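Local coordinates for protein VP5 (Halorubrum pleomorphic virus 2, PDB 6QGI) that probably mediates fusion of the viral envelope with the host cell membrane, as the envelope protein of a pleomorphic haloarchaeal virus, at residues F23-S28 and W117-A122; K49-T54 and L220-A225; R301-T306 and G316-T321. One frame throughout, in Å; residues are numbered along the deposited sequence.

Interaction 1 (F23-S28 and W117-A122); sequences FEIVGS and WNESVA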
# COMPACT_ATOMS: atom_id res chain seq x y z
N PHE A 23 1.44 13.23 3.84
CA PHE A 23 2.16 12.00 4.16
C PHE A 23 3.66 12.13 3.91
O PHE A 23 4.07 12.88 3.03
CB PHE A 23 1.58 10.85 3.32
CG PHE A 23 1.53 9.47 3.95
CD1 PHE A 23 1.02 9.30 5.24
CD2 PHE A 23 1.90 8.34 3.23
CE1 PHE A 23 0.96 8.03 5.82
CE2 PHE A 23 1.82 7.07 3.81
CZ PHE A 23 1.35 6.92 5.10
N GLU A 24 4.47 11.39 4.69
CA GLU A 24 5.92 11.40 4.54
C GLU A 24 6.30 10.44 3.43
O GLU A 24 6.10 9.23 3.56
CB GLU A 24 6.63 11.05 5.86
CG GLU A 24 6.52 12.15 6.90
CD GLU A 24 7.15 11.87 8.25
OE1 GLU A 24 7.59 10.72 8.49
OE2 GLU A 24 7.20 12.81 9.07
N ILE A 25 6.81 10.99 2.32
CA ILE A 25 7.21 10.20 1.15
C ILE A 25 8.64 9.67 1.37
O ILE A 25 9.49 10.38 1.91
CB ILE A 25 7.02 11.01 -0.17
CG1 ILE A 25 5.51 11.11 -0.52
CG2 ILE A 25 7.81 10.41 -1.35
CD1 ILE A 25 5.12 12.18 -1.37
N VAL A 26 8.87 8.41 0.95
CA VAL A 26 10.16 7.73 1.02
C VAL A 26 11.11 8.42 0.03
O VAL A 26 10.90 8.35 -1.18
CB VAL A 26 10.01 6.20 0.76
CG1 VAL A 26 11.37 5.50 0.71
CG2 VAL A 26 9.10 5.54 1.79
N GLY A 27 12.12 9.10 0.58
CA GLY A 27 13.12 9.84 -0.18
C GLY A 27 13.92 8.99 -1.14
O GLY A 27 14.08 7.78 -0.93
N SER A 28 14.42 9.63 -2.22
CA SER A 28 15.23 9.02 -3.27
C SER A 28 16.47 8.34 -2.66
O SER A 28 17.13 8.93 -1.81
CB SER A 28 15.63 10.07 -4.30
OG SER A 28 16.73 9.71 -5.12
N TRP A 117 5.29 10.16 -7.24
CA TRP A 117 5.73 10.01 -8.63
C TRP A 117 7.01 10.83 -8.85
O TRP A 117 7.94 10.34 -9.49
CB TRP A 117 4.63 10.42 -9.63
CG TRP A 117 5.05 10.38 -11.08
CD1 TRP A 117 5.55 11.42 -11.81
CD2 TRP A 117 5.00 9.25 -11.97
NE1 TRP A 117 5.82 11.00 -13.10
CE2 TRP A 117 5.49 9.67 -13.22
CE3 TRP A 117 4.59 7.91 -11.82
CZ2 TRP A 117 5.59 8.81 -14.32
CZ3 TRP A 117 4.68 7.06 -12.91
CH2 TRP A 117 5.17 7.52 -14.15
N ASN A 118 7.05 12.07 -8.32
CA ASN A 118 8.19 12.99 -8.43
C ASN A 118 9.45 12.40 -7.80
O ASN A 118 10.50 12.43 -8.43
CB ASN A 118 7.86 14.35 -7.83
CG ASN A 118 6.92 15.16 -8.68
OD1 ASN A 118 6.57 14.77 -9.80
ND2 ASN A 118 6.48 16.29 -8.16
N GLU A 119 9.32 11.79 -6.60
CA GLU A 119 10.45 11.15 -5.91
C GLU A 119 10.97 9.96 -6.70
O GLU A 119 12.18 9.70 -6.66
CB GLU A 119 10.06 10.71 -4.48
CG GLU A 119 11.22 10.77 -3.50
CD GLU A 119 11.93 12.11 -3.35
OE1 GLU A 119 11.26 13.16 -3.43
OE2 GLU A 119 13.17 12.10 -3.15
N SER A 120 10.09 9.26 -7.43
CA SER A 120 10.46 8.12 -8.26
C SER A 120 11.25 8.59 -9.50
O SER A 120 12.27 7.97 -9.83
CB SER A 120 9.22 7.35 -8.70
OG SER A 120 8.30 7.09 -7.65
N VAL A 121 10.79 9.67 -10.17
CA VAL A 121 11.43 10.25 -11.37
C VAL A 121 12.79 10.87 -10.97
O VAL A 121 13.77 10.67 -11.68
CB VAL A 121 10.51 11.27 -12.12
CG1 VAL A 121 11.22 11.89 -13.32
CG2 VAL A 121 9.21 10.61 -12.56
N ALA A 122 12.83 11.60 -9.82
CA ALA A 122 14.05 12.22 -9.28
C ALA A 122 15.13 11.16 -9.00
O ALA A 122 16.30 11.35 -9.36
CB ALA A 122 13.74 12.99 -8.01
O HOH W 1 17.15 12.22 -6.75
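Glu119, on helix 91-133 in segment 117-122, reaches over the extended segment 23-28 and takes the backbone N-H of Ser28 in a hydrogen bond of 2.9 Å from Ser28 N to Glu119 OE2. The N-H...O angle of 151° marks a moderately bent bond, and the donor meets OE2 on the anti side of the carboxylate, 16° out of its plane. A bend at chi2 (56°) folds the carboxylate back along the loop and sets Glu119 OE2 against Ser28 CB, 3.4 Å away. Nearer the helix, Glu119 CG lies 3.4 Å from Val26 O. This is the tight part of the contact: one side chain lies along three successive loop residues, Val26 to Ser28. At its flank Ile25 sends CG2, the branch anti to its backbone N, obliquely against Glu119 CB at 3.9 Å.

The other side is looser and wet. Ser28 OG comes no closer than 4.4 Å to Ala122 C, and a water spans the gap, 3.0 Å from Ser28 OG and giving a weak hydrogen bond to Ala122 O. None of the touching residues is buried, so the loop lies on the protein surface.

The loop joins strand 11-13 to helix 37-60 and packs on helix 91-133, whose Trp117 and Asn118 meet strand 176-186; Arg51 of helix 37-60 touches Glu119 and hydrogen-bonds to Val26 O.

Interaction 2 (K49-T54 and L220-A225); sequences KTRKST and LVYLNA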
# COMPACT_ATOMS: atom_id res chain seq x y z
N LYS A 49 13.22 -1.98 -7.25
CA LYS A 49 12.37 -2.98 -6.60
C LYS A 49 11.73 -2.38 -5.36
O LYS A 49 10.55 -2.62 -5.11
CB LYS A 49 13.18 -4.24 -6.23
CG LYS A 49 12.34 -5.43 -5.80
CD LYS A 49 13.22 -6.56 -5.31
CE LYS A 49 12.46 -7.86 -5.22
NZ LYS A 49 13.20 -8.97 -5.86
N THR A 50 12.51 -1.61 -4.58
CA THR A 50 12.05 -0.95 -3.36
C THR A 50 11.12 0.19 -3.73
O THR A 50 10.10 0.36 -3.07
CB THR A 50 13.25 -0.50 -2.51
OG1 THR A 50 14.14 -1.61 -2.35
CG2 THR A 50 12.83 0.01 -1.14
N ARG A 51 11.44 0.95 -4.80
CA ARG A 51 10.59 2.05 -5.26
C ARG A 51 9.24 1.51 -5.72
O ARG A 51 8.22 2.09 -5.36
CB ARG A 51 11.26 2.87 -6.38
CG ARG A 51 10.49 4.13 -6.81
CD ARG A 51 10.17 5.10 -5.67
NE ARG A 51 11.38 5.65 -5.07
CZ ARG A 51 11.40 6.40 -3.97
NH1 ARG A 51 10.28 6.70 -3.35
NH2 ARG A 51 12.56 6.85 -3.50
N LYS A 52 9.23 0.41 -6.50
CA LYS A 52 8.02 -0.25 -7.01
C LYS A 52 7.16 -0.74 -5.85
O LYS A 52 5.94 -0.61 -5.91
CB LYS A 52 8.38 -1.42 -7.93
CG LYS A 52 7.20 -1.99 -8.70
CD LYS A 52 7.33 -3.49 -8.86
CE LYS A 52 6.21 -4.09 -9.68
NZ LYS A 52 4.91 -4.08 -8.96
N SER A 53 7.80 -1.28 -4.80
CA SER A 53 7.13 -1.78 -3.61
C SER A 53 6.51 -0.64 -2.80
O SER A 53 5.34 -0.77 -2.44
CB SER A 53 8.08 -2.60 -2.75
OG SER A 53 7.34 -3.34 -1.79
N THR A 54 7.25 0.46 -2.53
CA THR A 54 6.73 1.61 -1.77
C THR A 54 5.66 2.38 -2.56
O THR A 54 4.74 2.93 -1.94
CB THR A 54 7.85 2.56 -1.29
OG1 THR A 54 8.53 3.12 -2.41
CG2 THR A 54 8.84 1.89 -0.34
N LEU A 220 12.15 -6.19 -13.72
CA LEU A 220 10.92 -5.63 -13.18
C LEU A 220 10.54 -4.33 -13.87
O LEU A 220 11.40 -3.56 -14.28
CB LEU A 220 10.97 -5.43 -11.64
CG LEU A 220 12.01 -4.47 -11.07
CD1 LEU A 220 11.49 -3.04 -11.05
CD2 LEU A 220 12.35 -4.86 -9.68
N VAL A 221 9.23 -4.08 -13.95
CA VAL A 221 8.66 -2.85 -14.50
C VAL A 221 8.17 -2.01 -13.32
O VAL A 221 7.58 -2.54 -12.38
CB VAL A 221 7.54 -3.09 -15.54
CG1 VAL A 221 7.16 -1.80 -16.26
CG2 VAL A 221 7.97 -4.13 -16.56
N TYR A 222 8.47 -0.72 -13.37
CA TYR A 222 8.08 0.26 -12.36
C TYR A 222 7.98 1.60 -13.07
O TYR A 222 8.40 1.69 -14.23
CB TYR A 222 9.07 0.25 -11.17
CG TYR A 222 10.21 1.24 -11.23
CD1 TYR A 222 11.19 1.15 -12.22
CD2 TYR A 222 10.38 2.20 -10.23
CE1 TYR A 222 12.26 2.04 -12.25
CE2 TYR A 222 11.47 3.07 -10.24
CZ TYR A 222 12.40 2.99 -11.26
OH TYR A 222 13.45 3.88 -11.29
N LEU A 223 7.40 2.63 -12.43
CA LEU A 223 7.18 3.95 -13.03
C LEU A 223 6.36 3.83 -14.33
O LEU A 223 6.61 4.55 -15.31
CB LEU A 223 8.52 4.69 -13.27
CG LEU A 223 9.26 5.17 -12.04
CD1 LEU A 223 10.59 5.77 -12.40
CD2 LEU A 223 8.47 6.18 -11.31
N ASN A 224 5.40 2.88 -14.34
CA ASN A 224 4.51 2.61 -15.46
C ASN A 224 3.32 3.55 -15.37
O ASN A 224 2.44 3.33 -14.54
CB ASN A 224 4.09 1.12 -15.47
CG ASN A 224 3.26 0.66 -16.67
OD1 ASN A 224 2.98 1.41 -17.62
ND2 ASN A 224 2.86 -0.60 -16.65
N ALA A 225 3.30 4.61 -16.20
CA ALA A 225 2.24 5.63 -16.24
C ALA A 225 0.84 5.04 -16.48
O ALA A 225 -0.15 5.64 -16.07
CB ALA A 225 2.56 6.68 -17.29
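The helical backbone of 49-54 meets the end of strand 218-221 and the loop after it, with CA atoms nearest at Lys52 and Tyr222, 5.4 Å apart, and more widely separated at Lys49 and Leu220, 7.2 Å. No hydrogen bond joins the two segments; the evidence for the contact is mostly carbon-to-carbon packing. Leu220 CD2 presses against Lys49 CB at 3.6 Å, the two side chains crossing at about a right angle. Lys52 and Tyr222 instead run antiparallel alongside each other, CB to CB at 3.7 Å. Lys52 CE passes 3.4 Å from Val221 O, with NZ farther off and not bonded to it.

Strand 218-221 pairs with strand 212-215 in a two-stranded antiparallel sheet, so this is the side of a helix laid against a small ribbon and the loop that leads from it into helix 225-253. Asn224 occupies the N-cap of that helix, its OD1 weakly bonded to Ser226 N.

Tyr222 is buried, and its ring has an edge neighbour and a face neighbour. Arg51 CG lies at the ring edge, in plane, 3.7 Å from Tyr222 CE2, while Leu223 CG sits over one face near the ring's border, 3.5 Å from its plane. Bends at chi2 (55°) and chi3 (64°) of Arg51 carry its guanidinium away from the tyrosine, toward a salt bridge between Arg51 NE and Glu123 of helix 91-133.

Interaction 3 (R301-T306 and G316-T321); sequences REATIT and GTFALT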
# COMPACT_ATOMS: atom_id res chain seq x y z
N ARG A 301 -14.60 -10.16 14.09
CA ARG A 301 -14.32 -11.57 13.82
C ARG A 301 -12.87 -11.80 13.42
O ARG A 301 -12.46 -11.43 12.31
CB ARG A 301 -15.28 -12.14 12.77
CG ARG A 301 -16.58 -12.66 13.38
CD ARG A 301 -17.78 -12.34 12.51
NE ARG A 301 -18.10 -10.91 12.54
CZ ARG A 301 -19.28 -10.41 12.88
NH1 ARG A 301 -19.47 -9.10 12.89
NH2 ARG A 301 -20.29 -11.21 13.20
N GLU A 302 -12.10 -12.40 14.34
CA GLU A 302 -10.70 -12.75 14.13
C GLU A 302 -10.64 -14.03 13.32
O GLU A 302 -11.28 -15.03 13.68
CB GLU A 302 -9.95 -12.89 15.47
CG GLU A 302 -8.44 -12.85 15.32
CD GLU A 302 -7.65 -13.36 16.51
OE1 GLU A 302 -7.57 -12.64 17.53
OE2 GLU A 302 -7.11 -14.49 16.43
N ALA A 303 -9.90 -13.99 12.22
CA ALA A 303 -9.76 -15.12 11.32
C ALA A 303 -8.32 -15.55 11.19
O ALA A 303 -7.44 -14.70 11.01
CB ALA A 303 -10.31 -14.76 9.96
N THR A 304 -8.07 -16.86 11.28
CA THR A 304 -6.75 -17.44 11.08
C THR A 304 -6.73 -17.91 9.62
O THR A 304 -7.61 -18.67 9.21
CB THR A 304 -6.44 -18.55 12.11
OG1 THR A 304 -7.41 -19.59 12.01
CG2 THR A 304 -6.39 -18.02 13.54
N ILE A 305 -5.79 -17.37 8.82
CA ILE A 305 -5.69 -17.69 7.39
C ILE A 305 -4.42 -18.47 7.08
O ILE A 305 -3.44 -18.38 7.81
CB ILE A 305 -5.79 -16.41 6.49
CG1 ILE A 305 -4.69 -15.36 6.83
CG2 ILE A 305 -7.19 -15.82 6.54
CD1 ILE A 305 -4.38 -14.34 5.74
N THR A 306 -4.45 -19.24 5.99
CA THR A 306 -3.30 -19.98 5.48
C THR A 306 -3.09 -19.52 4.06
O THR A 306 -3.97 -19.71 3.22
CB THR A 306 -3.48 -21.51 5.60
OG1 THR A 306 -3.50 -21.87 6.98
CG2 THR A 306 -2.37 -22.30 4.90
N GLY A 316 -5.88 -12.65 12.17
CA GLY A 316 -6.22 -11.24 12.03
C GLY A 316 -7.62 -10.93 11.53
O GLY A 316 -8.42 -11.83 11.26
N THR A 317 -7.91 -9.63 11.42
CA THR A 317 -9.21 -9.11 10.98
C THR A 317 -9.15 -8.65 9.53
O THR A 317 -8.11 -8.20 9.04
CB THR A 317 -9.68 -7.98 11.90
OG1 THR A 317 -8.61 -7.05 12.10
CG2 THR A 317 -10.19 -8.49 13.25
N PHE A 318 -10.30 -8.77 8.84
CA PHE A 318 -10.48 -8.42 7.44
C PHE A 318 -11.11 -7.05 7.22
O PHE A 318 -11.93 -6.57 8.00
CB PHE A 318 -11.36 -9.45 6.72
CG PHE A 318 -10.71 -10.76 6.37
CD1 PHE A 318 -9.84 -10.86 5.30
CD2 PHE A 318 -11.03 -11.92 7.07
CE1 PHE A 318 -9.27 -12.09 4.95
CE2 PHE A 318 -10.46 -13.14 6.72
CZ PHE A 318 -9.59 -13.22 5.67
N ALA A 319 -10.72 -6.46 6.09
CA ALA A 319 -11.22 -5.21 5.55
C ALA A 319 -11.42 -5.42 4.06
O ALA A 319 -10.54 -6.00 3.40
CB ALA A 319 -10.24 -4.07 5.82
N LEU A 320 -12.59 -5.05 3.55
CA LEU A 320 -12.89 -5.21 2.13
C LEU A 320 -13.27 -3.87 1.55
O LEU A 320 -14.10 -3.18 2.14
CB LEU A 320 -14.05 -6.21 1.92
CG LEU A 320 -13.83 -7.70 2.23
CD1 LEU A 320 -15.02 -8.49 1.78
CD2 LEU A 320 -12.66 -8.27 1.48
N THR A 321 -12.67 -3.50 0.40
CA THR A 321 -13.01 -2.25 -0.30
C THR A 321 -14.43 -2.41 -0.87
O THR A 321 -15.22 -1.47 -0.87
CB THR A 321 -11.99 -1.91 -1.39
OG1 THR A 321 -12.03 -2.92 -2.38
CG2 THR A 321 -10.58 -1.75 -0.85
O HOH W 2 -12.52 -10.17 9.75
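Phe318 holds CG anti to its carbonyl carbon, beside the backbone N (chi1 -76°), and this turns the ring back toward Ile305 and Ala303 of strand 301-307. In Ile305 the CG1 branch sits between the backbone N and the carbonyl carbon, which leaves CG2 beside the backbone N, anti to the carbonyl carbon, where it meets the ring. The motif is a beta hairpin, strands 301-307 and 312-320, and the contact lies at the end of the hairpin remote from its turn.

Ala303 and Gly316 form an antiparallel hydrogen-bonded pair. Its two bonds are alike: Ala303 N to Gly316 O and Gly316 N to Ala303 O are each 2.8 Å, and both are nearly straight. Past this pair, away from the turn, the segments diverge. Their short axes make an angle of 103° between N-to-C directions, far from the alignment of a regular antiparallel pair, and a water takes over: it donates to Arg301 O at 2.9 Å and accepts from Phe318 N at 2.8 Å, satisfying both backbone groups where a direct bond does not form.

Across the splayed strands the aromatic ring supplies apolar packing. It is approached obliquely by both aliphatic groups, Ala303 CB at 3.6 Å from Phe318 CE2 and Ile305 CG2 at 3.6 Å from Phe318 CZ. Phe345 of strand 343-355 meets the same ring edge-to-face, while strand 443-450 pairs with the other side of strand 301-307, so the hairpin is built into a larger antiparallel system. Arg301 turns its charged end away, to a salt bridge with Asp298. Thr317 directs its methyl at the other strand, with CG2 3.8 Å from Arg301 O.

In the fold
Interactions 1 and 2 belong together: their centres lie 12 Å apart, their segments alternate along the chain, and all four belong to the N-terminal part of the envelope protein. Arg51 serves both contacts, its aliphatic part in interaction 2 and its guanidinium in interaction 1. Helices 37-60 and 91-133 thus share one packed region with the loop 23-28 and the end of strand 218-221. Interaction 3 comes later in the chain, its centre 31 Å from interaction 1 and 28 Å from interaction 2, with nearest atoms about 16 Å apart in both cases. It lies in a separate beta-rich region, on the opposite side of the chain's centre from interaction 1, and touches neither of the others.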